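Local coordinates for protein sugar kinase (Agrobacterium tumefaciens, PDB 2RBC) that probably phosphorylates a carbohydrate at the expense of ATP, as a putative sugar kinase of the ribokinase (pfkB) family, at residues A65-M79 with G311-E323. Residues are numbered along the deposited sequence; the frame is centred on the assembly and turned at random. Where two conformers were deposited one is given.
Sequences AEGMASSAAYAVHRM and GGRIGAPTREETE. With SO4 (sulfate ion), chain D.
Ala316 O is gripped by both NE and NH2 of Arg78, at 3.0 and 3.1 Å, and also takes a bond from a water, so that a carbonyl in the loop leading to the C-terminal helix 319-330 is well satisfied. In this ribokinase-family fold the helix 68-78 lies beside that loop, and arginines from both segments join the loop to the helix and to the end of strand 60-66. Arg78 bends at chi2 and chi3, which turns the edge of its guanidinium toward Ala316 O; Thr318 CG2 lies over one of its faces, and NH2 also donates to a sulfate oxygen, O1, at 2.9 Å. Near the start of helix 68-78 the arginine comes from the other segment. Arg313, extended from CG to NE, holds Ala65 O side-on and in plane, NE at 2.7 Å and NH2 at 3.0 Å, while NH1 sits above the centre of the Tyr74 ring in a cation-pi contact; Arg78 CG covers the ring's opposite face. Glu66 OE1 accepts from Arg313 N in a nearly straight bond (168°), just after Gly312, whose N, like that of Gly311, donates to Asp270. At the far end Thr318 and Glu321 form a capping box, and Arg319 NH1 donates a hydrogen bond to Met79 O at 2.9 Å, while Arg319 NH2 forms a salt bridge with Glu288. Selenomethionine Met79, its chain doubly bent, brings SE to 3.4 Å from Thr322 OG1, a hydroxyl that donates to Thr318 O.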
loop_
_atom_site.group_PDB
_atom_site.type_symbol
_atom_site.label_atom_id
_atom_site.label_comp_id
_atom_site.label_asym_id
_atom_site.label_seq_id
_atom_site.Cartn_x
_atom_site.Cartn_y
_atom_site.Cartn_z
ATOM N N ALA A 65 10.780 -4.373 0.735
ATOM C CA ALA A 65 10.561 -5.647 1.399
ATOM C C ALA A 65 11.440 -5.674 2.650
ATOM O O ALA A 65 12.657 -5.483 2.591
ATOM C CB ALA A 65 10.904 -6.859 0.480
ATOM N N GLU A 66 10.790 -5.848 3.779
ATOM C CA GLU A 66 11.457 -5.836 5.046
ATOM C C GLU A 66 10.632 -6.644 6.048
ATOM O O GLU A 66 10.024 -7.619 5.676
ATOM C CB GLU A 66 11.784 -4.367 5.442
ATOM C CG GLU A 66 10.586 -3.438 5.596
ATOM C CD GLU A 66 10.992 -2.008 5.834
ATOM O OE1 GLU A 66 12.213 -1.707 5.784
ATOM O OE2 GLU A 66 10.110 -1.176 6.123
ATOM N N GLY A 67 10.625 -6.293 7.326
ATOM C CA GLY A 67 10.130 -7.212 8.360
ATOM C C GLY A 67 11.299 -7.565 9.259
ATOM O O GLY A 67 12.432 -7.382 8.880
HETATM N N MSE A 68 11.033 -8.010 10.483
HETATM C CA MSE A 68 12.099 -8.202 11.446
HETATM C C MSE A 68 13.218 -9.094 10.929
HETATM O O MSE A 68 14.348 -8.657 10.859
HETATM C CB MSE A 68 11.542 -8.747 12.746
HETATM C CG MSE A 68 10.587 -7.764 13.406
HETATM SE SE MSE A 68 9.691 -8.589 14.938
HETATM C CE MSE A 68 8.518 -9.882 14.031
ATOM N N ALA A 69 12.915 -10.337 10.565
ATOM C CA ALA A 69 13.986 -11.231 10.075
ATOM C C ALA A 69 14.654 -10.742 8.791
ATOM O O ALA A 69 15.862 -10.941 8.574
ATOM C CB ALA A 69 13.493 -12.661 9.872
ATOM N N SER A 70 13.865 -10.154 7.909
ATOM C CA SER A 70 14.357 -9.777 6.577
ATOM C C SER A 70 15.372 -8.625 6.705
ATOM O O SER A 70 16.388 -8.596 6.027
ATOM C CB SER A 70 13.188 -9.340 5.690
ATOM O OG SER A 70 12.403 -10.460 5.374
ATOM N N SER A 71 15.043 -7.673 7.563
ATOM C CA SER A 71 15.889 -6.528 7.804
ATOM C C SER A 71 17.181 -6.931 8.558
ATOM O O SER A 71 18.246 -6.375 8.327
ATOM C CB SER A 71 15.095 -5.500 8.628
ATOM O OG SER A 71 14.053 -4.895 7.852
ATOM N N ALA A 72 17.050 -7.855 9.501
ATOM C CA ALA A 72 18.183 -8.440 10.208
ATOM C C ALA A 72 19.095 -9.115 9.185
ATOM O O ALA A 72 20.312 -8.933 9.223
ATOM C CB ALA A 72 17.705 -9.486 11.291
ATOM N N ALA A 73 18.508 -9.888 8.273
ATOM C CA ALA A 73 19.272 -10.499 7.199
ATOM C C ALA A 73 20.021 -9.464 6.339
ATOM O O ALA A 73 21.165 -9.658 5.998
ATOM C CB ALA A 73 18.384 -11.441 6.322
ATOM N N TYR A 74 19.318 -8.400 5.931
ATOM C CA TYR A 74 19.934 -7.323 5.209
ATOM C C TYR A 74 21.113 -6.721 5.981
ATOM O O TYR A 74 22.168 -6.482 5.419
ATOM C CB TYR A 74 18.894 -6.273 4.869
ATOM C CG TYR A 74 19.428 -5.133 4.047
ATOM C CD1 TYR A 74 19.965 -5.354 2.790
ATOM C CD2 TYR A 74 19.403 -3.845 4.527
ATOM C CE1 TYR A 74 20.476 -4.326 2.034
ATOM C CE2 TYR A 74 19.878 -2.786 3.757
ATOM C CZ TYR A 74 20.431 -3.037 2.519
ATOM O OH TYR A 74 20.903 -1.987 1.750
ATOM N N ALA A 75 20.947 -6.510 7.270
ATOM C CA ALA A 75 22.033 -6.007 8.122
ATOM C C ALA A 75 23.232 -6.952 8.159
ATOM O O ALA A 75 24.377 -6.507 8.104
ATOM C CB ALA A 75 21.513 -5.727 9.535
ATOM N N VAL A 76 22.987 -8.258 8.243
ATOM C CA VAL A 76 24.084 -9.222 8.181
ATOM C C VAL A 76 24.910 -9.020 6.910
ATOM O O VAL A 76 26.138 -8.969 6.974
ATOM C CB VAL A 76 23.589 -10.701 8.290
ATOM C CG1 VAL A 76 24.759 -11.683 7.942
ATOM C CG2 VAL A 76 23.046 -10.968 9.704
ATOM N N HIS A 77 24.231 -8.936 5.766
ATOM C CA HIS A 77 24.870 -8.683 4.490
ATOM C C HIS A 77 25.664 -7.368 4.480
ATOM O O HIS A 77 26.850 -7.339 4.129
ATOM C CB HIS A 77 23.812 -8.639 3.387
ATOM C CG HIS A 77 24.298 -8.033 2.122
ATOM N ND1 HIS A 77 25.223 -8.655 1.308
ATOM C CD2 HIS A 77 23.981 -6.868 1.519
ATOM C CE1 HIS A 77 25.450 -7.883 0.259
ATOM N NE2 HIS A 77 24.716 -6.789 0.375
ATOM N N ARG A 78 25.015 -6.296 4.904
ATOM C CA ARG A 78 25.632 -4.977 4.876
ATOM C C ARG A 78 26.875 -4.928 5.760
ATOM O O ARG A 78 27.828 -4.213 5.445
ATOM C CB ARG A 78 24.663 -3.919 5.348
ATOM C CG ARG A 78 23.491 -3.678 4.391
ATOM C CD ARG A 78 23.954 -2.956 3.148
ATOM N NE ARG A 78 24.214 -1.550 3.447
ATOM C CZ ARG A 78 24.752 -0.682 2.607
ATOM N NH1 ARG A 78 25.156 -1.063 1.414
ATOM N NH2 ARG A 78 24.943 0.576 2.987
HETATM N N MSE A 79 26.839 -5.705 6.841
HETATM C CA MSE A 79 27.922 -5.748 7.822
HETATM C C MSE A 79 29.018 -6.768 7.506
HETATM O O MSE A 79 29.904 -7.001 8.322
HETATM C CB MSE A 79 27.348 -6.024 9.188
HETATM C CG MSE A 79 26.412 -4.947 9.701
HETATM SE SE MSE A 79 27.251 -3.171 9.902
HETATM C CE MSE A 79 28.078 -3.428 11.661
ATOM N N GLY A 311 13.594 5.489 5.584
ATOM C CA GLY A 311 13.205 4.386 4.723
ATOM C C GLY A 311 13.351 2.993 5.309
ATOM O O GLY A 311 13.772 2.096 4.612
ATOM N N GLY A 312 12.992 2.794 6.575
ATOM C CA GLY A 312 13.049 1.451 7.124
ATOM C C GLY A 312 14.455 0.903 7.229
ATOM O O GLY A 312 15.338 1.564 7.770
ATOM N N ARG A 313 14.677 -0.278 6.662
ATOM C CA ARG A 313 16.002 -0.881 6.637
ATOM C C ARG A 313 17.010 -0.236 5.679
ATOM O O ARG A 313 18.212 -0.551 5.756
ATOM C CB ARG A 313 15.894 -2.386 6.336
ATOM C CG ARG A 313 15.350 -2.758 4.971
ATOM C CD ARG A 313 15.679 -4.194 4.583
ATOM N NE ARG A 313 15.125 -4.541 3.291
ATOM C CZ ARG A 313 15.730 -4.354 2.117
ATOM N NH1 ARG A 313 16.962 -3.862 2.047
ATOM N NH2 ARG A 313 15.083 -4.645 1.001
ATOM N N ILE A 314 16.560 0.683 4.806
ATOM C CA ILE A 314 17.383 1.158 3.682
ATOM C C ILE A 314 18.611 1.907 4.154
ATOM O O ILE A 314 19.616 1.905 3.482
ATOM C CB ILE A 314 16.564 2.000 2.648
ATOM C CG1 ILE A 314 17.189 1.870 1.252
ATOM C CG2 ILE A 314 16.430 3.461 3.071
ATOM C CD1 ILE A 314 17.515 0.412 0.878
ATOM N N GLY A 315 18.543 2.489 5.340
ATOM C CA GLY A 315 19.717 3.122 5.945
ATOM C C GLY A 315 20.750 2.219 6.595
ATOM O O GLY A 315 21.678 2.736 7.228
ATOM N N ALA A 316 20.580 0.896 6.518
ATOM C CA ALA A 316 21.511 -0.024 7.186
ATOM C C ALA A 316 22.922 0.300 6.675
ATOM O O ALA A 316 23.147 0.305 5.481
ATOM C CB ALA A 316 21.146 -1.474 6.914
ATOM N N PRO A 317 23.854 0.637 7.579
ATOM C CA PRO A 317 25.219 0.969 7.111
ATOM C C PRO A 317 26.087 -0.217 6.731
ATOM O O PRO A 317 25.816 -1.355 7.112
ATOM C CB PRO A 317 25.830 1.666 8.326
ATOM C CG PRO A 317 25.205 1.018 9.459
ATOM C CD PRO A 317 23.752 0.783 9.039
ATOM N N THR A 318 27.143 0.089 5.997
ATOM C CA THR A 318 28.212 -0.833 5.737
ATOM C C THR A 318 29.000 -1.095 7.006
ATOM O O THR A 318 28.891 -0.343 7.987
ATOM C CB THR A 318 29.137 -0.342 4.605
ATOM O OG1 THR A 318 30.020 0.689 5.080
ATOM C CG2 THR A 318 28.302 0.130 3.407
ATOM N N ARG A 319 29.789 -2.178 6.979
ATOM C CA ARG A 319 30.623 -2.530 8.097
ATOM C C ARG A 319 31.651 -1.406 8.348
ATOM O O ARG A 319 31.877 -0.987 9.490
ATOM C CB ARG A 319 31.335 -3.851 7.809
ATOM C CG ARG A 319 32.182 -4.405 8.912
ATOM C CD ARG A 319 31.386 -4.549 10.222
ATOM N NE ARG A 319 32.149 -5.197 11.294
ATOM C CZ ARG A 319 32.121 -6.508 11.533
ATOM N NH1 ARG A 319 31.396 -7.319 10.768
ATOM N NH2 ARG A 319 32.815 -7.009 12.540
ATOM N N GLU A 320 32.228 -0.934 7.248
ATOM C CA GLU A 320 33.205 0.145 7.231
ATOM C C GLU A 320 32.652 1.440 7.857
ATOM O O GLU A 320 33.280 2.045 8.725
ATOM C CB GLU A 320 33.641 0.396 5.790
ATOM C CG GLU A 320 34.421 -0.773 5.127
ATOM C CD GLU A 320 33.583 -2.051 4.897
ATOM O OE1 GLU A 320 32.338 -1.944 4.653
ATOM O OE2 GLU A 320 34.201 -3.156 4.990
ATOM N N GLU A 321 31.458 1.834 7.435
ATOM C CA GLU A 321 30.783 3.035 7.972
ATOM C C GLU A 321 30.567 2.922 9.466
ATOM O O GLU A 321 30.813 3.888 10.201
ATOM C CB GLU A 321 29.443 3.318 7.286
ATOM C CG GLU A 321 29.604 3.836 5.898
ATOM C CD GLU A 321 28.358 3.816 5.066
ATOM O OE1 GLU A 321 27.297 3.236 5.453
ATOM O OE2 GLU A 321 28.450 4.404 3.966
ATOM N N THR A 322 30.124 1.741 9.913
ATOM C CA THR A 322 29.924 1.460 11.344
ATOM C C THR A 322 31.250 1.488 12.130
ATOM O O THR A 322 31.346 2.134 13.195
ATOM C CB THR A 322 29.167 0.109 11.578
ATOM O OG1 THR A 322 28.008 0.013 10.711
ATOM C CG2 THR A 322 28.708 -0.023 13.072
ATOM N N GLU A 323 32.290 0.843 11.591
ATOM C CA GLU A 323 33.583 0.805 12.272
ATOM C C GLU A 323 34.155 2.211 12.448
ATOM O O GLU A 323 34.695 2.542 13.511
ATOM C CB GLU A 323 34.625 -0.053 11.537
ATOM C CG GLU A 323 34.331 -1.553 11.331
ATOM C CD GLU A 323 34.544 -2.401 12.526
ATOM O OE1 GLU A 323 34.989 -1.845 13.576
ATOM O OE2 GLU A 323 34.253 -3.638 12.428
HETATM S S SO4 D . 26.342 1.617 -0.509
HETATM O O1 SO4 D . 25.928 2.127 0.799
HETATM O O2 SO4 D . 25.265 0.831 -1.114
HETATM O O3 SO4 D . 26.554 2.742 -1.421
HETATM O O4 SO4 D . 27.578 0.837 -0.341
HETATM O O HOH W 1 21.541 0.119 3.030
HETATM O O HOH W 2 30.689 -3.969 4.324
#